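Long-range contacts in probable LRR receptor-like serine/threonine-protein kinase At4g26540 (Arabidopsis thaliana, PDB 5HZ0), which acts as a receptor for RGF peptide hormones, which maintain the postembryonic root stem cell niche, through the leucine-rich-repeat ectodomain described here: residues 213-218 / 236-241; 231-236 / 253-258; 426-431 / 450-455. The protein carries 5 engineered substitutions. All coordinates share one frame; numbering follows the deposited sequence.

How the contacts relate
The three contacts join successive turns of one leucine-rich-repeat solenoid, at two places along its arc. Contacts 1 and 2 share Leu236 at the end of strand 234-236, their segments alternate along the chain, and their centres lie about 17 Å apart. Contact 2 looks onward from this strand to 258-260, whereas contact 1 looks back to the loop after strand 210-212, one of several that meet the hormone. Contact 3 follows later, between strands 426-428 and 450-452, on the opposite side of the chain's centre; its centre is about 38 Å from contact 1 and 42 Å from contact 2. Repeat-to-repeat packing is common to all; in contact 1 it also presents side chains to the peptide.

Contact 1. Residues 213-218 / 236-241; sequences LYQNSI and LLWQNN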
# COMPACT_ATOMS: atom_id res chain seq x y z
N LEU A 213 13.61 9.30 11.14
CA LEU A 213 13.45 10.53 10.37
C LEU A 213 12.54 10.44 9.15
O LEU A 213 12.63 11.27 8.25
CB LEU A 213 14.81 11.13 10.04
CG LEU A 213 15.60 11.35 11.33
CD1 LEU A 213 17.02 11.82 11.06
CD2 LEU A 213 14.85 12.34 12.25
N TYR A 214 11.78 9.36 9.01
CA TYR A 214 11.04 9.16 7.76
C TYR A 214 9.97 10.21 7.45
O TYR A 214 9.51 10.95 8.33
CB TYR A 214 10.48 7.73 7.68
CG TYR A 214 9.42 7.39 8.71
CD1 TYR A 214 9.78 6.88 9.96
CD2 TYR A 214 8.08 7.53 8.43
CE1 TYR A 214 8.81 6.54 10.89
CE2 TYR A 214 7.11 7.19 9.35
CZ TYR A 214 7.48 6.70 10.58
OH TYR A 214 6.50 6.38 11.48
N GLN A 215 9.60 10.30 6.17
CA GLN A 215 8.59 11.26 5.71
C GLN A 215 8.89 12.73 6.03
O GLN A 215 8.08 13.45 6.59
CB GLN A 215 7.20 10.87 6.20
CG GLN A 215 6.70 9.62 5.53
CD GLN A 215 5.27 9.32 5.88
OE1 GLN A 215 4.89 9.41 7.05
NE2 GLN A 215 4.47 8.97 4.88
N ASN A 216 10.09 13.16 5.65
CA ASN A 216 10.47 14.56 5.71
C ASN A 216 11.06 14.87 4.35
O ASN A 216 10.85 14.12 3.40
CB ASN A 216 11.49 14.83 6.80
CG ASN A 216 10.92 14.63 8.19
OD1 ASN A 216 10.19 15.48 8.69
ND2 ASN A 216 11.26 13.50 8.82
N SER A 217 11.70 16.03 4.24
CA SER A 217 12.43 16.41 3.03
C SER A 217 13.95 16.31 3.10
O SER A 217 14.64 16.92 2.29
CB SER A 217 11.93 17.74 2.47
OG SER A 217 10.58 17.56 2.10
N ILE A 218 14.46 15.63 4.12
CA ILE A 218 15.90 15.57 4.36
C ILE A 218 16.69 15.24 3.11
O ILE A 218 16.33 14.36 2.33
CB ILE A 218 16.24 14.53 5.45
CG1 ILE A 218 15.67 14.96 6.81
CG2 ILE A 218 17.75 14.29 5.54
CD1 ILE A 218 15.84 13.91 7.90
N LEU A 236 15.03 4.18 10.51
CA LEU A 236 13.99 4.46 9.51
C LEU A 236 14.23 5.84 8.93
O LEU A 236 13.89 6.86 9.54
CB LEU A 236 12.59 4.39 10.13
CG LEU A 236 12.11 3.05 10.70
CD1 LEU A 236 10.80 3.20 11.46
CD2 LEU A 236 11.98 2.02 9.60
N LEU A 237 14.69 5.87 7.70
CA LEU A 237 14.99 7.07 6.95
C LEU A 237 14.13 7.20 5.69
O LEU A 237 14.40 7.98 4.84
CB LEU A 237 16.49 7.08 6.64
CG LEU A 237 17.58 7.09 7.71
CD1 LEU A 237 18.81 7.36 7.10
CD2 LEU A 237 17.37 8.09 8.75
N TRP A 238 13.12 6.39 5.59
CA TRP A 238 12.28 6.31 4.39
C TRP A 238 11.45 7.57 4.01
O TRP A 238 10.85 8.22 4.84
CB TRP A 238 11.40 5.02 4.32
CG TRP A 238 10.34 4.87 5.36
CD1 TRP A 238 10.51 4.40 6.59
CD2 TRP A 238 8.97 5.18 5.26
NE1 TRP A 238 9.37 4.39 7.26
CE2 TRP A 238 8.38 4.85 6.46
CE3 TRP A 238 8.16 5.71 4.25
CZ2 TRP A 238 7.04 5.04 6.72
CZ3 TRP A 238 6.85 5.86 4.48
CH2 TRP A 238 6.29 5.53 5.71
N GLN A 239 11.36 7.79 2.71
CA GLN A 239 10.67 8.91 2.10
C GLN A 239 11.18 10.33 2.40
O GLN A 239 10.57 11.10 3.01
CB GLN A 239 9.20 8.77 2.37
CG GLN A 239 8.38 9.66 1.62
CD GLN A 239 6.96 9.37 1.72
OE1 GLN A 239 6.50 8.31 1.36
NE2 GLN A 239 6.22 10.33 2.15
N ASN A 240 12.38 10.55 1.94
CA ASN A 240 13.17 11.74 2.07
C ASN A 240 13.86 11.99 0.74
O ASN A 240 13.57 11.36 -0.18
CB ASN A 240 14.16 11.58 3.23
CG ASN A 240 13.57 11.92 4.54
OD1 ASN A 240 13.29 13.00 4.78
ND2 ASN A 240 13.38 10.97 5.38
N ASN A 241 14.74 12.97 0.64
CA ASN A 241 15.53 13.28 -0.55
C ASN A 241 16.95 12.75 -0.56
O ASN A 241 17.79 13.27 -1.29
CB ASN A 241 15.43 14.75 -0.93
CG ASN A 241 14.00 15.16 -1.17
OD1 ASN A 241 13.26 14.47 -1.86
ND2 ASN A 241 13.58 16.25 -0.55
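Tyr214 lies flat on Trp238, and its side chain can be read atom by atom. CB sits over the face of the five-membered ring, 3.5 Å from its centroid, in a CH-pi contact. CG lies above Trp238 NE1, and the rest of the phenol ring slips outward past the rim of the indole. On the other flank CD1 meets Leu236 CB at 3.8 Å and CE1 meets Leu236 CD1 at 3.9 Å. The Tyr214 ring and the five-membered ring of Trp238 form an offset stack, centroids 4.3 Å apart and planes 9° from parallel; both side chains place CG between backbone N and carbonyl carbon (chi1 65° for Tyr214, 66° for Trp238), which sends them out side by side. At the tip, Tyr214 OH hydrogen-bonds to the backbone of the bound peptide, as does Trp238 NE1, and Tyr190 of the preceding repeat stacks on Tyr214.

Behind the rings, the asparagines of the repeat consensus bind backbone. Leu213 O is gripped from opposite faces of its carbonyl plane, by Asn240 ND2 at 3.0 Å and by Asn216 ND2 at 2.7 Å. Asn240 ND2 also donates to Leu237 O at 3.2 Å, and its OD1 accepts a weak bond from Ile218 N. Buried asparagine amides therefore bind the carbonyls of Leu213 and Leu237, while the stacked aromatics probably hold the indole NE1 and the phenol OH in place for the hormone's backbone.

Contact 2. Residues 231-236 / 253-258; sequences KLQSLL and CPELWL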
# COMPACT_ATOMS: atom_id res chain seq x y z
N LYS A 231 25.30 0.67 19.36
CA LYS A 231 24.03 0.17 19.90
C LYS A 231 22.85 0.32 18.94
O LYS A 231 21.74 -0.06 19.29
CB LYS A 231 23.68 0.86 21.23
CG LYS A 231 24.80 0.97 22.24
CD LYS A 231 25.20 -0.36 22.80
CE LYS A 231 26.11 -0.18 24.01
NZ LYS A 231 25.44 0.63 25.08
N LEU A 232 23.09 0.87 17.75
CA LEU A 232 22.03 1.13 16.76
C LEU A 232 21.20 -0.12 16.41
O LEU A 232 21.74 -1.16 16.06
CB LEU A 232 22.63 1.71 15.48
CG LEU A 232 21.67 2.29 14.43
CD1 LEU A 232 20.89 3.43 15.04
CD2 LEU A 232 22.43 2.75 13.18
N GLN A 233 19.88 0.01 16.47
CA GLN A 233 19.00 -1.13 16.21
C GLN A 233 18.11 -0.88 14.99
O GLN A 233 18.04 -1.70 14.08
CB GLN A 233 18.18 -1.52 17.45
CG GLN A 233 19.02 -1.62 18.72
CD GLN A 233 18.30 -2.26 19.90
OE1 GLN A 233 17.15 -2.70 19.78
NE2 GLN A 233 18.96 -2.30 21.05
N SER A 234 17.35 0.20 15.03
CA SER A 234 16.45 0.47 13.92
C SER A 234 16.72 1.83 13.30
O SER A 234 16.85 2.86 13.98
CB SER A 234 14.99 0.34 14.36
OG SER A 234 14.71 1.23 15.42
N LEU A 235 16.85 1.83 11.99
CA LEU A 235 17.09 3.05 11.26
C LEU A 235 15.94 3.24 10.24
O LEU A 235 15.87 2.53 9.24
CB LEU A 235 18.46 2.92 10.57
CG LEU A 235 19.18 4.13 9.99
CD1 LEU A 235 19.42 5.20 11.04
CD2 LEU A 235 20.50 3.71 9.36
N LEU A 236 15.03 4.18 10.51
CA LEU A 236 13.99 4.46 9.51
C LEU A 236 14.23 5.84 8.93
O LEU A 236 13.89 6.86 9.54
CB LEU A 236 12.59 4.39 10.13
CG LEU A 236 12.11 3.05 10.70
CD1 LEU A 236 10.80 3.20 11.46
CD2 LEU A 236 11.98 2.02 9.60
N CYS A 253 27.49 -2.19 12.87
CA CYS A 253 26.48 -1.99 13.91
C CYS A 253 25.84 -3.35 14.21
O CYS A 253 24.85 -3.73 13.59
CB CYS A 253 25.41 -1.00 13.42
SG CYS A 253 26.03 0.66 13.03
N PRO A 254 26.44 -4.08 15.16
CA PRO A 254 26.10 -5.48 15.41
C PRO A 254 24.64 -5.68 15.75
O PRO A 254 24.12 -6.76 15.50
CB PRO A 254 26.98 -5.86 16.62
CG PRO A 254 28.05 -4.86 16.65
CD PRO A 254 27.45 -3.59 16.11
N GLU A 255 23.99 -4.67 16.30
CA GLU A 255 22.61 -4.82 16.76
C GLU A 255 21.55 -4.40 15.76
O GLU A 255 20.38 -4.35 16.10
CB GLU A 255 22.38 -4.06 18.07
CG GLU A 255 23.28 -4.50 19.21
CD GLU A 255 22.84 -3.88 20.52
OE1 GLU A 255 21.88 -3.08 20.51
OE2 GLU A 255 23.46 -4.19 21.57
N LEU A 256 21.94 -4.08 14.54
CA LEU A 256 21.00 -3.44 13.63
C LEU A 256 20.06 -4.50 13.06
O LEU A 256 20.48 -5.40 12.35
CB LEU A 256 21.81 -2.78 12.52
CG LEU A 256 21.19 -1.78 11.56
CD1 LEU A 256 20.38 -0.75 12.31
CD2 LEU A 256 22.32 -1.12 10.77
N TRP A 257 18.79 -4.42 13.42
CA TRP A 257 17.84 -5.40 12.92
C TRP A 257 16.89 -4.91 11.83
O TRP A 257 16.32 -5.71 11.08
CB TRP A 257 17.06 -6.02 14.09
CG TRP A 257 16.07 -5.10 14.72
CD1 TRP A 257 16.30 -4.21 15.73
CD2 TRP A 257 14.69 -4.97 14.39
NE1 TRP A 257 15.15 -3.55 16.04
CE2 TRP A 257 14.14 -4.00 15.24
CE3 TRP A 257 13.86 -5.60 13.46
CZ2 TRP A 257 12.81 -3.64 15.19
CZ3 TRP A 257 12.53 -5.25 13.43
CH2 TRP A 257 12.02 -4.28 14.28
N LEU A 258 16.76 -3.59 11.72
CA LEU A 258 15.87 -2.98 10.73
C LEU A 258 16.58 -1.81 10.03
O LEU A 258 17.14 -0.94 10.69
CB LEU A 258 14.52 -2.55 11.36
CG LEU A 258 13.55 -1.67 10.52
CD1 LEU A 258 13.37 -2.14 9.09
CD2 LEU A 258 12.19 -1.54 11.17
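Leu232 and Leu256 both carry CG opposite the backbone N (chi1 -169° and -167°), a matched choice that sends them side by side into the interior of the solenoid. There Leu232 CG packs on Leu256 CD1 at 3.9 Å, and Leu232 CD2 approaches Cys253 SG at 4.2 Å. Cys253 opens a type I turn that closes at Leu256 and delivers the chain to its strand. The next two residues donate to Gln233 O: Trp257 N at 2.9 Å, in the carbonyl plane on a lone pair, and Leu258 N at 3.3 Å. The return bond from Leu235 N to Leu258 O, 3.1 Å, completes a parallel bridge in which Ser234 pairs with Leu258.

Among the partly exposed side chains, the extended Gln233 and Glu255 meet at an angle, with the amide and carboxylate planes 66° apart; Gln233 NE2 makes a weak hydrogen bond to Glu255 OE1, 3.1 Å. Gln233 CB rests against Trp257 CD1 at 3.7 Å. At the far end, Leu236 CD2 touches Leu258 CD2 at 3.9 Å, and Leu236 also packs on the backbone of the bound peptide.

The contact leads from the preceding turns into the parallel strands on the concave side of the solenoid. Strand 234-236 lies between 210-212 and 258-260, and Ser234 OG ties it back to Asn210 and Tyr212 of the earlier strand.

Contact 3. Residues 426-431 / 450-455; sequences FVDISE and FLDLHT
Two aspartates, Asp428 and Asp452, stand side by side with carboxylate planes within 4° of parallel and Asp428 OD1 3.7 Å from Asp452 OD2. Two like charges so near would probably disfavour each other, but each carboxylate has polar partners. Asp428 OD1 accepts from Ser430 OG, on its syn lone pair at 2.7 Å, and from Ser430 N in an Asx turn, while OD2 forms a salt bridge with Arg404. Asp452 OD1 receives His454 ND1 at 2.6 Å, and the imidazole face carries Ser430 CB, 3.5 Å from the ring centroid.

Earlier on the same face, Phe426 and Phe450 form an offset stack, centroids 3.8 Å apart and planes 11° from parallel. Phe450 CG, set opposite its backbone N (chi1 178°), lies beneath Phe426 CE2. A serine here is likely to leave a gap between Phe426 and Phe473 and hold Phe426 less firmly.

The backbones run parallel, as in stacked leucine-rich repeats, Val427 N bonding to Phe450 O at 2.9 Å and Asp452 N to Val427 O at 3.0 Å. Strand 402-404 flanks one side, its Arg402 making a cation-pi contact with Phe426; on the other, Phe473 of strand 473-475 stacks with Phe450.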
# COMPACT_ATOMS: atom_id res chain seq x y z
N PHE A 426 -6.76 -15.14 -7.67
CA PHE A 426 -6.43 -14.22 -8.73
C PHE A 426 -5.33 -14.87 -9.53
O PHE A 426 -4.26 -15.18 -9.00
CB PHE A 426 -5.93 -12.90 -8.12
CG PHE A 426 -5.62 -11.85 -9.14
CD1 PHE A 426 -4.48 -11.94 -9.92
CD2 PHE A 426 -6.48 -10.76 -9.32
CE1 PHE A 426 -4.20 -10.97 -10.87
CE2 PHE A 426 -6.20 -9.78 -10.26
CZ PHE A 426 -5.06 -9.89 -11.03
N VAL A 427 -5.57 -15.05 -10.82
CA VAL A 427 -4.60 -15.65 -11.72
C VAL A 427 -4.50 -14.86 -13.05
O VAL A 427 -5.48 -14.69 -13.78
CB VAL A 427 -4.97 -17.15 -11.93
CG1 VAL A 427 -6.37 -17.24 -12.39
CG2 VAL A 427 -4.06 -17.79 -12.91
N ASP A 428 -3.31 -14.35 -13.33
CA ASP A 428 -3.04 -13.66 -14.58
C ASP A 428 -1.90 -14.38 -15.29
O ASP A 428 -0.74 -14.32 -14.84
CB ASP A 428 -2.66 -12.20 -14.28
CG ASP A 428 -2.58 -11.35 -15.52
OD1 ASP A 428 -2.75 -11.93 -16.62
OD2 ASP A 428 -2.35 -10.12 -15.41
N ILE A 429 -2.24 -15.10 -16.36
CA ILE A 429 -1.30 -15.72 -17.32
C ILE A 429 -1.23 -15.06 -18.73
O ILE A 429 -0.68 -15.62 -19.69
CB ILE A 429 -1.36 -17.28 -17.31
CG1 ILE A 429 -1.48 -17.80 -15.86
CG2 ILE A 429 -0.13 -17.89 -18.04
CD1 ILE A 429 -2.13 -19.20 -15.79
N SER A 430 -1.85 -13.89 -18.86
CA SER A 430 -1.97 -13.27 -20.17
C SER A 430 -0.61 -12.98 -20.80
O SER A 430 0.41 -12.96 -20.11
CB SER A 430 -2.79 -11.98 -20.08
OG SER A 430 -2.24 -11.11 -19.13
N GLU A 431 -0.60 -12.84 -22.12
CA GLU A 431 0.62 -12.49 -22.87
C GLU A 431 1.73 -13.51 -22.70
O GLU A 431 2.80 -13.21 -22.18
CB GLU A 431 1.10 -11.09 -22.52
CG GLU A 431 0.16 -9.98 -22.95
CD GLU A 431 0.79 -8.61 -22.80
OE1 GLU A 431 0.90 -7.88 -23.81
OE2 GLU A 431 1.19 -8.27 -21.67
N PHE A 450 -10.70 -14.13 -10.33
CA PHE A 450 -10.13 -13.34 -11.41
C PHE A 450 -9.29 -14.25 -12.28
O PHE A 450 -8.29 -14.78 -11.82
CB PHE A 450 -9.25 -12.21 -10.85
CG PHE A 450 -8.56 -11.36 -11.92
CD1 PHE A 450 -7.47 -11.85 -12.62
CD2 PHE A 450 -8.99 -10.06 -12.19
CE1 PHE A 450 -6.83 -11.08 -13.58
CE2 PHE A 450 -8.34 -9.27 -13.15
CZ PHE A 450 -7.26 -9.79 -13.84
N LEU A 451 -9.69 -14.39 -13.55
CA LEU A 451 -8.98 -15.25 -14.47
C LEU A 451 -8.68 -14.48 -15.76
O LEU A 451 -9.58 -14.23 -16.59
CB LEU A 451 -9.82 -16.50 -14.74
CG LEU A 451 -9.26 -17.51 -15.71
CD1 LEU A 451 -7.87 -17.96 -15.28
CD2 LEU A 451 -10.20 -18.70 -15.86
N ASP A 452 -7.40 -14.17 -15.97
CA ASP A 452 -6.96 -13.45 -17.15
C ASP A 452 -6.03 -14.34 -17.98
O ASP A 452 -4.86 -14.53 -17.63
CB ASP A 452 -6.20 -12.21 -16.71
CG ASP A 452 -6.07 -11.15 -17.79
OD1 ASP A 452 -6.27 -11.44 -19.00
OD2 ASP A 452 -5.75 -10.00 -17.41
N LEU A 453 -6.54 -14.89 -19.08
CA LEU A 453 -5.76 -15.66 -20.06
C LEU A 453 -5.41 -14.95 -21.40
O LEU A 453 -4.95 -15.59 -22.34
CB LEU A 453 -6.40 -17.03 -20.30
CG LEU A 453 -6.66 -17.88 -19.04
CD1 LEU A 453 -7.14 -19.30 -19.39
CD2 LEU A 453 -5.43 -17.93 -18.16
N HIS A 454 -5.70 -13.65 -21.52
CA HIS A 454 -5.65 -12.99 -22.83
C HIS A 454 -4.29 -12.99 -23.55
O HIS A 454 -3.25 -13.03 -22.92
CB HIS A 454 -6.27 -11.57 -22.79
CG HIS A 454 -5.36 -10.50 -22.27
ND1 HIS A 454 -5.49 -9.98 -21.00
CD2 HIS A 454 -4.35 -9.83 -22.85
CE1 HIS A 454 -4.58 -9.04 -20.82
NE2 HIS A 454 -3.87 -8.93 -21.93
N THR A 455 -4.32 -12.97 -24.88
CA THR A 455 -3.09 -12.97 -25.68
C THR A 455 -2.23 -14.22 -25.46
O THR A 455 -1.13 -14.18 -24.90
CB THR A 455 -2.29 -11.65 -25.50
OG1 THR A 455 -3.14 -10.55 -25.84
CG2 THR A 455 -1.05 -11.61 -26.40